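Local coordinates for flavin reductase domain protein, FMN-binding (Shewanella baltica, PDB 3HMZ), which binds flavin mononucleotide and probably works as an oxidoreductase with NAD or NADP as acceptor, in the manner of flavin reductase-like proteins, at residues 24-29 against 80-85; 30-35 against 48-53; 58-63 against 131-136. One frame throughout, in Å; residues are numbered along the deposited sequence.

Interaction 1: residues 24-29 against 80-85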
loop_
_atom_site.group_PDB
_atom_site.type_symbol
_atom_site.label_atom_id
_atom_site.label_comp_id
_atom_site.label_asym_id
_atom_site.label_seq_id
_atom_site.Cartn_x
_atom_site.Cartn_y
_atom_site.Cartn_z
ATOM N N ARG A 24 -5.177 -1.531 -10.569
ATOM C CA ARG A 24 -6.218 -2.041 -9.660
ATOM C C ARG A 24 -5.803 -3.317 -8.920
ATOM O O ARG A 24 -6.318 -3.624 -7.856
ATOM C CB ARG A 24 -7.514 -2.278 -10.397
ATOM C CG ARG A 24 -8.106 -0.982 -10.916
ATOM C CD ARG A 24 -9.403 -1.230 -11.531
ATOM N NE ARG A 24 -9.968 -0.020 -12.127
ATOM C CZ ARG A 24 -11.124 -0.004 -12.771
ATOM N NH1 ARG A 24 -11.806 -1.121 -12.961
ATOM N NH2 ARG A 24 -11.568 1.139 -13.282
ATOM N N LEU A 25 -4.833 -4.036 -9.490
ATOM C CA LEU A 25 -4.327 -5.246 -8.881
ATOM C C LEU A 25 -3.648 -4.946 -7.528
ATOM O O LEU A 25 -3.500 -5.845 -6.696
ATOM C CB LEU A 25 -3.345 -5.960 -9.828
ATOM C CG LEU A 25 -3.984 -6.425 -11.145
ATOM C CD1 LEU A 25 -2.918 -6.918 -12.152
ATOM C CD2 LEU A 25 -5.067 -7.500 -10.928
ATOM N N LEU A 26 -3.154 -3.711 -7.345
ATOM C CA LEU A 26 -2.447 -3.329 -6.138
ATOM C C LEU A 26 -3.162 -2.262 -5.321
ATOM O O LEU A 26 -2.629 -1.822 -4.313
ATOM C CB LEU A 26 -1.049 -2.811 -6.493
ATOM C CG LEU A 26 -0.147 -3.774 -7.243
ATOM C CD1 LEU A 26 1.190 -3.134 -7.559
ATOM C CD2 LEU A 26 0.039 -5.103 -6.478
ATOM N N ASN A 27 -4.323 -1.791 -5.787
ATOM C CA ASN A 27 -4.936 -0.593 -5.199
ATOM C C ASN A 27 -5.342 -0.736 -3.738
ATOM O O ASN A 27 -5.248 0.230 -2.976
ATOM C CB ASN A 27 -6.093 -0.107 -6.062
ATOM C CG ASN A 27 -5.999 1.351 -6.412
ATOM O OD1 ASN A 27 -4.920 1.899 -6.508
ATOM N ND2 ASN A 27 -7.134 1.959 -6.683
ATOM N N HIS A 28 -5.724 -1.961 -3.367
ATOM C CA HIS A 28 -6.110 -2.289 -2.013
ATOM C C HIS A 28 -4.908 -2.523 -1.062
ATOM O O HIS A 28 -5.096 -2.865 0.105
ATOM C CB HIS A 28 -7.072 -3.464 -1.996
ATOM C CG HIS A 28 -6.497 -4.726 -2.532
ATOM N ND1 HIS A 28 -5.986 -4.835 -3.812
ATOM C CD2 HIS A 28 -6.438 -5.957 -1.989
ATOM C CE1 HIS A 28 -5.576 -6.079 -4.002
ATOM N NE2 HIS A 28 -5.830 -6.780 -2.905
ATOM N N GLY A 29 -3.679 -2.320 -1.570
ATOM C CA GLY A 29 -2.468 -2.380 -0.789
ATOM C C GLY A 29 -2.031 -3.752 -0.266
ATOM O O GLY A 29 -1.522 -3.858 0.853
ATOM N N PHE A 80 11.684 -7.320 -13.101
ATOM C CA PHE A 80 11.165 -8.131 -12.002
ATOM C C PHE A 80 9.669 -8.326 -12.194
ATOM O O PHE A 80 9.045 -7.707 -13.060
ATOM C CB PHE A 80 11.508 -7.523 -10.627
ATOM C CG PHE A 80 11.021 -6.107 -10.423
ATOM C CD1 PHE A 80 11.800 -5.015 -10.840
ATOM C CD2 PHE A 80 9.844 -5.854 -9.725
ATOM C CE1 PHE A 80 11.393 -3.727 -10.627
ATOM C CE2 PHE A 80 9.431 -4.546 -9.493
ATOM C CZ PHE A 80 10.217 -3.474 -9.941
ATOM N N VAL A 81 9.117 -9.214 -11.363
ATOM C CA VAL A 81 7.682 -9.447 -11.336
ATOM C C VAL A 81 7.208 -9.114 -9.904
ATOM O O VAL A 81 7.862 -9.436 -8.888
ATOM C CB VAL A 81 7.270 -10.892 -11.697
ATOM C CG1 VAL A 81 5.735 -11.101 -11.558
ATOM C CG2 VAL A 81 7.756 -11.271 -13.113
ATOM N N ILE A 82 6.074 -8.422 -9.869
ATOM C CA ILE A 82 5.310 -8.175 -8.623
ATOM C C ILE A 82 4.066 -9.038 -8.750
ATOM O O ILE A 82 3.365 -9.006 -9.758
ATOM C CB ILE A 82 4.908 -6.705 -8.468
ATOM C CG1 ILE A 82 6.163 -5.829 -8.284
ATOM C CG2 ILE A 82 3.920 -6.496 -7.310
ATOM C CD1 ILE A 82 6.976 -6.152 -7.032
ATOM N N GLN A 83 3.812 -9.848 -7.737
ATOM C CA GLN A 83 2.656 -10.727 -7.757
ATOM C C GLN A 83 1.976 -10.748 -6.403
ATOM O O GLN A 83 2.601 -10.538 -5.377
ATOM C CB GLN A 83 3.026 -12.142 -8.244
ATOM C CG GLN A 83 4.207 -12.805 -7.528
ATOM C CD GLN A 83 5.389 -12.985 -8.414
ATOM O OE1 GLN A 83 5.315 -13.817 -9.336
ATOM N NE2 GLN A 83 6.481 -12.259 -8.140
ATOM N N VAL A 84 0.671 -10.978 -6.439
ATOM C CA VAL A 84 -0.195 -10.904 -5.273
ATOM C C VAL A 84 -0.445 -12.294 -4.723
ATOM O O VAL A 84 -1.182 -13.072 -5.343
ATOM C CB VAL A 84 -1.529 -10.203 -5.645
ATOM C CG1 VAL A 84 -2.405 -10.073 -4.425
ATOM C CG2 VAL A 84 -1.280 -8.777 -6.251
ATOM N N PRO A 85 0.135 -12.622 -3.565
ATOM C CA PRO A 85 -0.095 -13.933 -2.983
ATOM C C PRO A 85 -1.500 -14.023 -2.354
ATOM O O PRO A 85 -2.189 -13.012 -2.155
ATOM C CB PRO A 85 1.021 -14.054 -1.940
ATOM C CG PRO A 85 1.224 -12.675 -1.503
ATOM C CD PRO A 85 1.112 -11.873 -2.779
#
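L26 and V84 make the main apolar contact between the loop 24-29 and the strand 80-84, their branches running past one another in opposite senses. The touching atom of the leucine is CD2, which lies 3.9 Å from CG2 of V84. CG of L26 stands anti to its carbonyl carbon (chi1 -59°), and from there CD2 also meets the next inward residue of the strand, with I82 CG2 4.2 Å from L26 CD2. One methyl thus spans two residues that face the same side of the strand. In the split-barrel fold of FMN-binding proteins this side faces the barrel interior, and the loop closes over it: L25 packs on A131, L133, A157 and A159, while L26 also reaches V32. A single polar atom enters the contact. The carbonyl O of L25 sits 3.7 Å from V84 CG2, buried against the methyl and without a hydrogen-bonding partner in the model. Within the loop the backbone bonds itself: a type I turn runs from L26 to G29, and G29 N donates to L26 O at 3.0 Å. The turn directs N27 toward the second subunit, where its OD1 accepts a hydrogen bond from W49 NE1 of that chain.

Interaction 2: residues 30-35 against 48-53. With FMN (flavin mononucleotide), chain B.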
loop_
_atom_site.group_PDB
_atom_site.type_symbol
_atom_site.label_atom_id
_atom_site.label_comp_id
_atom_site.label_asym_id
_atom_site.label_seq_id
_atom_site.Cartn_x
_atom_site.Cartn_y
_atom_site.Cartn_z
ATOM N N PRO A 30 -2.132 -4.793 -1.097
ATOM C CA PRO A 30 -1.679 -6.092 -0.615
ATOM C C PRO A 30 -0.158 -6.160 -0.447
ATOM O O PRO A 30 0.585 -5.466 -1.133
ATOM C CB PRO A 30 -2.071 -7.033 -1.766
ATOM C CG PRO A 30 -1.964 -6.159 -3.018
ATOM C CD PRO A 30 -2.492 -4.841 -2.527
ATOM N N THR A 31 0.266 -7.058 0.422
ATOM C CA THR A 31 1.651 -7.474 0.499
ATOM C C THR A 31 1.867 -8.347 -0.747
ATOM O O THR A 31 0.984 -9.107 -1.142
ATOM C CB THR A 31 1.900 -8.214 1.803
ATOM O OG1 THR A 31 1.768 -7.257 2.866
ATOM C CG2 THR A 31 3.250 -8.836 1.827
ATOM N N VAL A 32 3.022 -8.169 -1.390
ATOM C CA VAL A 32 3.336 -8.849 -2.621
ATOM C C VAL A 32 4.545 -9.736 -2.510
ATOM O O VAL A 32 5.253 -9.710 -1.493
ATOM C CB VAL A 32 3.558 -7.833 -3.775
ATOM C CG1 VAL A 32 2.349 -6.890 -3.904
ATOM C CG2 VAL A 32 4.821 -6.983 -3.557
ATOM N N LEU A 33 4.741 -10.550 -3.542
ATOM C CA LEU A 33 6.018 -11.262 -3.728
ATOM C C LEU A 33 6.740 -10.568 -4.882
ATOM O O LEU A 33 6.148 -10.258 -5.908
ATOM C CB LEU A 33 5.838 -12.750 -4.026
ATOM C CG LEU A 33 4.902 -13.495 -3.099
ATOM C CD1 LEU A 33 4.789 -14.939 -3.605
ATOM C CD2 LEU A 33 5.299 -13.417 -1.641
ATOM N N VAL A 34 8.025 -10.310 -4.684
ATOM C CA VAL A 34 8.912 -9.727 -5.699
ATOM C C VAL A 34 9.786 -10.867 -6.205
ATOM O O VAL A 34 10.455 -11.550 -5.428
ATOM C CB VAL A 34 9.821 -8.604 -5.128
ATOM C CG1 VAL A 34 10.654 -7.932 -6.261
ATOM C CG2 VAL A 34 8.972 -7.585 -4.306
ATOM N N SER A 35 9.735 -11.117 -7.503
ATOM C CA SER A 35 10.629 -12.122 -8.107
ATOM C C SER A 35 11.500 -11.523 -9.190
ATOM O O SER A 35 11.112 -10.576 -9.890
ATOM C CB SER A 35 9.823 -13.297 -8.616
ATOM O OG SER A 35 8.926 -12.881 -9.628
ATOM N N ALA A 48 5.990 -5.854 1.641
ATOM C CA ALA A 48 4.803 -5.081 1.986
ATOM C C ALA A 48 4.831 -3.691 1.347
ATOM O O ALA A 48 3.774 -3.108 1.081
ATOM C CB ALA A 48 4.669 -4.931 3.491
ATOM N N TRP A 49 6.039 -3.149 1.102
ATOM C CA TRP A 49 6.174 -1.741 0.684
ATOM C C TRP A 49 6.245 -1.574 -0.818
ATOM O O TRP A 49 7.206 -1.070 -1.363
ATOM C CB TRP A 49 7.324 -1.077 1.424
ATOM C CG TRP A 49 7.170 -1.071 2.904
ATOM C CD1 TRP A 49 6.069 -1.424 3.633
ATOM C CD2 TRP A 49 8.135 -0.628 3.852
ATOM N NE1 TRP A 49 6.305 -1.284 5.000
ATOM C CE2 TRP A 49 7.564 -0.781 5.153
ATOM C CE3 TRP A 49 9.442 -0.112 3.741
ATOM C CZ2 TRP A 49 8.263 -0.458 6.299
ATOM C CZ3 TRP A 49 10.124 0.199 4.891
ATOM C CH2 TRP A 49 9.537 0.030 6.150
ATOM N N CYS A 50 5.183 -2.010 -1.477
ATOM C CA CYS A 50 5.002 -1.934 -2.913
ATOM C C CYS A 50 3.701 -1.181 -3.144
ATOM O O CYS A 50 2.710 -1.512 -2.544
ATOM C CB CYS A 50 4.923 -3.329 -3.520
ATOM S SG CYS A 50 4.666 -3.269 -5.321
ATOM N N CYS A 51 3.731 -0.147 -3.980
ATOM C CA CYS A 51 2.559 0.719 -4.173
ATOM C C CYS A 51 2.449 1.169 -5.624
ATOM O O CYS A 51 3.472 1.450 -6.275
ATOM C CB CYS A 51 2.682 1.935 -3.245
ATOM S SG CYS A 51 1.233 2.956 -3.128
ATOM N N ALA A 52 1.221 1.254 -6.131
ATOM C CA ALA A 52 0.983 1.845 -7.434
ATOM C C ALA A 52 1.531 3.285 -7.453
ATOM O O ALA A 52 1.571 3.986 -6.436
ATOM C CB ALA A 52 -0.499 1.833 -7.773
ATOM N N LEU A 53 1.979 3.684 -8.631
ATOM C CA LEU A 53 2.567 5.021 -8.865
ATOM C C LEU A 53 1.896 5.783 -10.002
ATOM O O LEU A 53 1.864 7.030 -9.956
ATOM C CB LEU A 53 4.076 4.908 -9.114
ATOM C CG LEU A 53 4.852 6.184 -9.438
ATOM C CD1 LEU A 53 4.702 7.136 -8.269
ATOM C CD2 LEU A 53 6.345 5.830 -9.746
HETATM N N1 FMN B . 12.028 -6.362 2.557
HETATM C C2 FMN B . 12.125 -5.226 1.789
HETATM O O2 FMN B . 13.231 -4.871 1.383
HETATM N N3 FMN B . 10.974 -4.531 1.468
HETATM C C4 FMN B . 9.739 -4.894 1.909
HETATM O O4 FMN B . 8.748 -4.185 1.589
HETATM C C4A FMN B . 9.658 -6.044 2.709
HETATM N N5 FMN B . 8.439 -6.494 3.182
HETATM C C5A FMN B . 8.297 -7.726 3.803
HETATM C C6 FMN B . 7.030 -8.245 4.111
HETATM C C7 FMN B . 6.886 -9.470 4.754
HETATM C C7M FMN B . 5.527 -10.019 5.058
HETATM C C8 FMN B . 8.032 -10.192 5.101
HETATM C C8M FMN B . 7.930 -11.527 5.810
HETATM C C9 FMN B . 9.277 -9.670 4.780
HETATM C C9A FMN B . 9.459 -8.454 4.139
HETATM N N10 FMN B . 10.702 -7.928 3.797
HETATM C C10 FMN B . 10.801 -6.778 3.030
HETATM C "C1'" FMN B . 11.974 -8.699 4.019
HETATM C "C2'" FMN B . 12.465 -9.516 2.815
HETATM O "O2'" FMN B . 11.395 -10.231 2.175
HETATM C "C3'" FMN B . 13.522 -10.469 3.361
HETATM O "O3'" FMN B . 14.636 -9.706 3.816
HETATM C "C4'" FMN B . 13.908 -11.602 2.389
HETATM O "O4'" FMN B . 14.509 -12.628 3.173
HETATM C "C5'" FMN B . 14.855 -11.182 1.283
HETATM O "O5'" FMN B . 15.168 -12.352 0.524
HETATM P P FMN B . 16.394 -12.339 -0.505
HETATM O O1P FMN B . 16.500 -13.796 -0.921
HETATM O O2P FMN B . 16.108 -11.395 -1.638
HETATM O O3P FMN B . 17.618 -11.869 0.236
HETATM O O HOH W 1 0.362 -3.181 -2.828
#
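One water holds the backbones of P30 and C50 together, giving one hydrogen to each carbonyl: it lies 2.9 Å from P30 O and, equally, 2.9 Å from C50 O. Next to this bridge the contact is apolar. CG2 of V32 fits between its own backbone N and carbonyl carbon, and from there reaches C50 CB at 3.7 Å. The two segments belong to the hairpin of strands 32-38 and 41-55, whose backbone pairing links V32 with A47 and V34 with M45; beyond A47 the second strand kinks through an inverse gamma turn centred on W49. That kink presents two successive amides to the flavin. A48 N donates to FMN N5 at 3.0 Å, nearly straight at 162°, and W49 N donates to FMN O4 at 2.9 Å. Behind A48 stands T31, with its OG1 3.8 Å from A48 CB and its CG2, anti to the backbone N (chi1 of OG1 -68°), beside the A48 amide; OG1 is also hydrogen-bonded to Y183 N. With an alanine here, Y183 N would probably lose its acceptor and a gap would open behind A48, leaving its amide less firmly positioned for FMN N5. W49 CB packs 3.4 Å from FMN O4.

Interaction 3: residues 58-63 against 131-136. With FMN (flavin mononucleotide), chain B.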
loop_
_atom_site.group_PDB
_atom_site.type_symbol
_atom_site.label_atom_id
_atom_site.label_comp_id
_atom_site.label_asym_id
_atom_site.label_seq_id
_atom_site.Cartn_x
_atom_site.Cartn_y
_atom_site.Cartn_z
ATOM N N PRO A 58 0.912 2.118 -16.633
ATOM C CA PRO A 58 1.096 1.826 -15.222
ATOM C C PRO A 58 2.542 1.860 -14.729
ATOM O O PRO A 58 3.466 1.463 -15.442
ATOM C CB PRO A 58 0.502 0.438 -15.067
ATOM C CG PRO A 58 0.577 -0.135 -16.446
ATOM C CD PRO A 58 0.317 1.001 -17.355
ATOM N N LYS A 59 2.718 2.317 -13.494
ATOM C CA LYS A 59 4.000 2.304 -12.808
ATOM C C LYS A 59 3.741 1.941 -11.343
ATOM O O LYS A 59 2.614 2.092 -10.826
ATOM C CB LYS A 59 4.718 3.650 -12.863
ATOM C CG LYS A 59 5.002 4.193 -14.268
ATOM C CD LYS A 59 5.777 5.509 -14.172
ATOM C CE LYS A 59 5.892 6.365 -15.485
ATOM N NZ LYS A 59 5.588 5.717 -16.723
ATOM N N LEU A 60 4.803 1.495 -10.706
ATOM C CA LEU A 60 4.775 1.176 -9.286
ATOM C C LEU A 60 6.103 1.466 -8.616
ATOM O O LEU A 60 7.131 1.687 -9.305
ATOM C CB LEU A 60 4.269 -0.266 -9.064
ATOM C CG LEU A 60 5.098 -1.401 -9.679
ATOM C CD1 LEU A 60 6.465 -1.650 -8.971
ATOM C CD2 LEU A 60 4.257 -2.682 -9.612
ATOM N N THR A 61 6.040 1.564 -7.295
ATOM C CA THR A 61 7.204 1.699 -6.467
ATOM C C THR A 61 7.361 0.437 -5.639
ATOM O O THR A 61 6.361 -0.203 -5.278
ATOM C CB THR A 61 7.158 2.919 -5.505
ATOM O OG1 THR A 61 5.971 2.845 -4.695
ATOM C CG2 THR A 61 7.213 4.247 -6.302
ATOM N N VAL A 62 8.601 0.115 -5.266
ATOM C CA VAL A 62 8.875 -0.927 -4.266
ATOM C C VAL A 62 10.145 -0.537 -3.499
ATOM O O VAL A 62 11.077 0.035 -4.079
ATOM C CB VAL A 62 8.928 -2.340 -4.866
ATOM C CG1 VAL A 62 10.099 -2.521 -5.906
ATOM C CG2 VAL A 62 8.932 -3.366 -3.753
ATOM N N VAL A 63 10.127 -0.774 -2.207
ATOM C CA VAL A 63 11.254 -0.512 -1.326
ATOM C C VAL A 63 11.994 -1.824 -1.145
ATOM O O VAL A 63 11.411 -2.824 -0.704
ATOM C CB VAL A 63 10.805 0.072 0.009
ATOM C CG1 VAL A 63 12.024 0.437 0.825
ATOM C CG2 VAL A 63 9.898 1.297 -0.218
ATOM N N ALA A 131 -2.490 -12.618 -9.065
ATOM C CA ALA A 131 -2.191 -11.631 -10.093
ATOM C C ALA A 131 -0.702 -11.426 -10.181
ATOM O O ALA A 131 0.017 -11.628 -9.185
ATOM C CB ALA A 131 -2.892 -10.282 -9.730
ATOM N N TRP A 132 -0.245 -11.037 -11.383
ATOM C CA TRP A 132 1.157 -10.830 -11.685
ATOM C C TRP A 132 1.319 -9.592 -12.561
ATOM O O TRP A 132 0.517 -9.378 -13.476
ATOM C CB TRP A 132 1.735 -12.010 -12.451
ATOM C CG TRP A 132 1.538 -13.363 -11.822
ATOM C CD1 TRP A 132 2.450 -14.054 -11.081
ATOM C CD2 TRP A 132 0.378 -14.198 -11.917
ATOM N NE1 TRP A 132 1.919 -15.253 -10.669
ATOM C CE2 TRP A 132 0.642 -15.361 -11.162
ATOM C CE3 TRP A 132 -0.866 -14.055 -12.517
ATOM C CZ2 TRP A 132 -0.275 -16.374 -11.045
ATOM C CZ3 TRP A 132 -1.772 -15.050 -12.408
ATOM C CH2 TRP A 132 -1.476 -16.203 -11.669
ATOM N N LEU A 133 2.362 -8.811 -12.278
ATOM C CA LEU A 133 2.707 -7.621 -13.013
ATOM C C LEU A 133 4.191 -7.711 -13.408
ATOM O O LEU A 133 5.065 -7.766 -12.524
ATOM C CB LEU A 133 2.453 -6.375 -12.168
ATOM C CG LEU A 133 1.018 -6.138 -11.644
ATOM C CD1 LEU A 133 0.708 -6.854 -10.323
ATOM C CD2 LEU A 133 0.752 -4.618 -11.472
ATOM N N ALA A 134 4.469 -7.744 -14.716
ATOM C CA ALA A 134 5.849 -7.728 -15.244
ATOM C C ALA A 134 6.328 -6.268 -15.242
ATOM O O ALA A 134 5.632 -5.393 -15.750
ATOM C CB ALA A 134 5.886 -8.300 -16.606
ATOM N N CYS A 135 7.509 -6.041 -14.668
ATOM C CA CYS A 135 8.016 -4.699 -14.405
ATOM C C CYS A 135 9.407 -4.479 -14.983
ATOM O O CYS A 135 10.277 -5.336 -14.906
ATOM C CB CYS A 135 8.095 -4.459 -12.904
ATOM S SG CYS A 135 6.512 -4.560 -12.044
ATOM N N LYS A 136 9.576 -3.290 -15.555
ATOM C CA LYS A 136 10.843 -2.837 -16.115
ATOM C C LYS A 136 11.297 -1.668 -15.243
ATOM O O LYS A 136 10.629 -0.636 -15.185
ATOM C CB LYS A 136 10.692 -2.382 -17.554
ATOM C CG LYS A 136 12.017 -1.914 -18.224
ATOM C CD LYS A 136 11.726 -1.404 -19.602
ATOM C CE LYS A 136 13.033 -1.000 -20.283
ATOM N NZ LYS A 136 12.764 -0.372 -21.619
HETATM N N1 FMN B . 12.028 -6.362 2.557
HETATM C C2 FMN B . 12.125 -5.226 1.789
HETATM O O2 FMN B . 13.231 -4.871 1.383
HETATM N N3 FMN B . 10.974 -4.531 1.468
HETATM C C4 FMN B . 9.739 -4.894 1.909
HETATM O O4 FMN B . 8.748 -4.185 1.589
HETATM C C4A FMN B . 9.658 -6.044 2.709
HETATM N N5 FMN B . 8.439 -6.494 3.182
HETATM C C5A FMN B . 8.297 -7.726 3.803
HETATM C C6 FMN B . 7.030 -8.245 4.111
HETATM C C7 FMN B . 6.886 -9.470 4.754
HETATM C C7M FMN B . 5.527 -10.019 5.058
HETATM C C8 FMN B . 8.032 -10.192 5.101
HETATM C C8M FMN B . 7.930 -11.527 5.810
HETATM C C9 FMN B . 9.277 -9.670 4.780
HETATM C C9A FMN B . 9.459 -8.454 4.139
HETATM N N10 FMN B . 10.702 -7.928 3.797
HETATM C C10 FMN B . 10.801 -6.778 3.030
HETATM C "C1'" FMN B . 11.974 -8.699 4.019
HETATM C "C2'" FMN B . 12.465 -9.516 2.815
HETATM O "O2'" FMN B . 11.395 -10.231 2.175
HETATM C "C3'" FMN B . 13.522 -10.469 3.361
HETATM O "O3'" FMN B . 14.636 -9.706 3.816
HETATM C "C4'" FMN B . 13.908 -11.602 2.389
HETATM O "O4'" FMN B . 14.509 -12.628 3.173
HETATM C "C5'" FMN B . 14.855 -11.182 1.283
HETATM O "O5'" FMN B . 15.168 -12.352 0.524
HETATM P P FMN B . 16.394 -12.339 -0.505
HETATM O O1P FMN B . 16.500 -13.796 -0.921
HETATM O O2P FMN B . 16.108 -11.395 -1.638
HETATM O O3P FMN B . 17.618 -11.869 0.236
#
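L60 and C135 meet inside the split barrel of this flavin-binding domain, on strands that are not neighbours: 58-63 and 131-138 each pair antiparallel with 149-160, which runs between them, and their inward side chains touch in the interior. The tight part of the contact is small. CD2 of L60 comes to 3.8 Å from C135 SG, and L60 CG follows behind it at 4.2 Å from the same sulfur, so one branch of the leucine lies along the thiol. Its torsions explain the reach: CG is tucked between the backbone N and the carbonyl carbon (chi1 61°), while CD2 continues anti to CA and is thereby carried away from its own strand. C135 answers with SG anti to its carbonyl carbon. Packing relaxes at the preceding inward residue of the second strand, where L133 CD2 is 4.4 Å from L60 CD2, a looser methyl-to-methyl contact. Other walls complete the surroundings of L60, which also packs on L26, I82 and V154, while C135 touches F80 and A152; the buried meeting is therefore shared among several strands and the loop that carries L26. The outer side is different. K59 points away from the other segment and is partly exposed, and K136, its chain drawn out with every torsion near anti, is exposed to solvent; neither joins the contact. At its far end strand 58-63 passes from packing to cofactor binding. V63 lies beyond the touching residues, and its side chain packs on W49 and on L53 of the second subunit. Its backbone carbonyl meets the pyrimidine part of the flavin: FMN N3 donates to V63 O at 2.8 Å, with an angle of 155° at the hydrogen.

How the interactions relate
The three contacts are parts of one barrel, with centres 6 to 8 Å apart. Strands 32-38 and 131-138 flank strand 79-84, which ties interaction 1 to the other two through backbone bonds such as Q83 O to L33 N and I82 O to L133 N; strands 41-55 and 58-63 are likewise paired, joining interaction 2 to interaction 3. Along the chain, interaction 2 is nested within the loop closed by interaction 1, interaction 3 follows interaction 2, and interactions 1 and 3 cross. Residues far apart in sequence therefore share one interior, while interactions 2 and 3 also deliver backbone groups to FMN, and all three reach the second subunit.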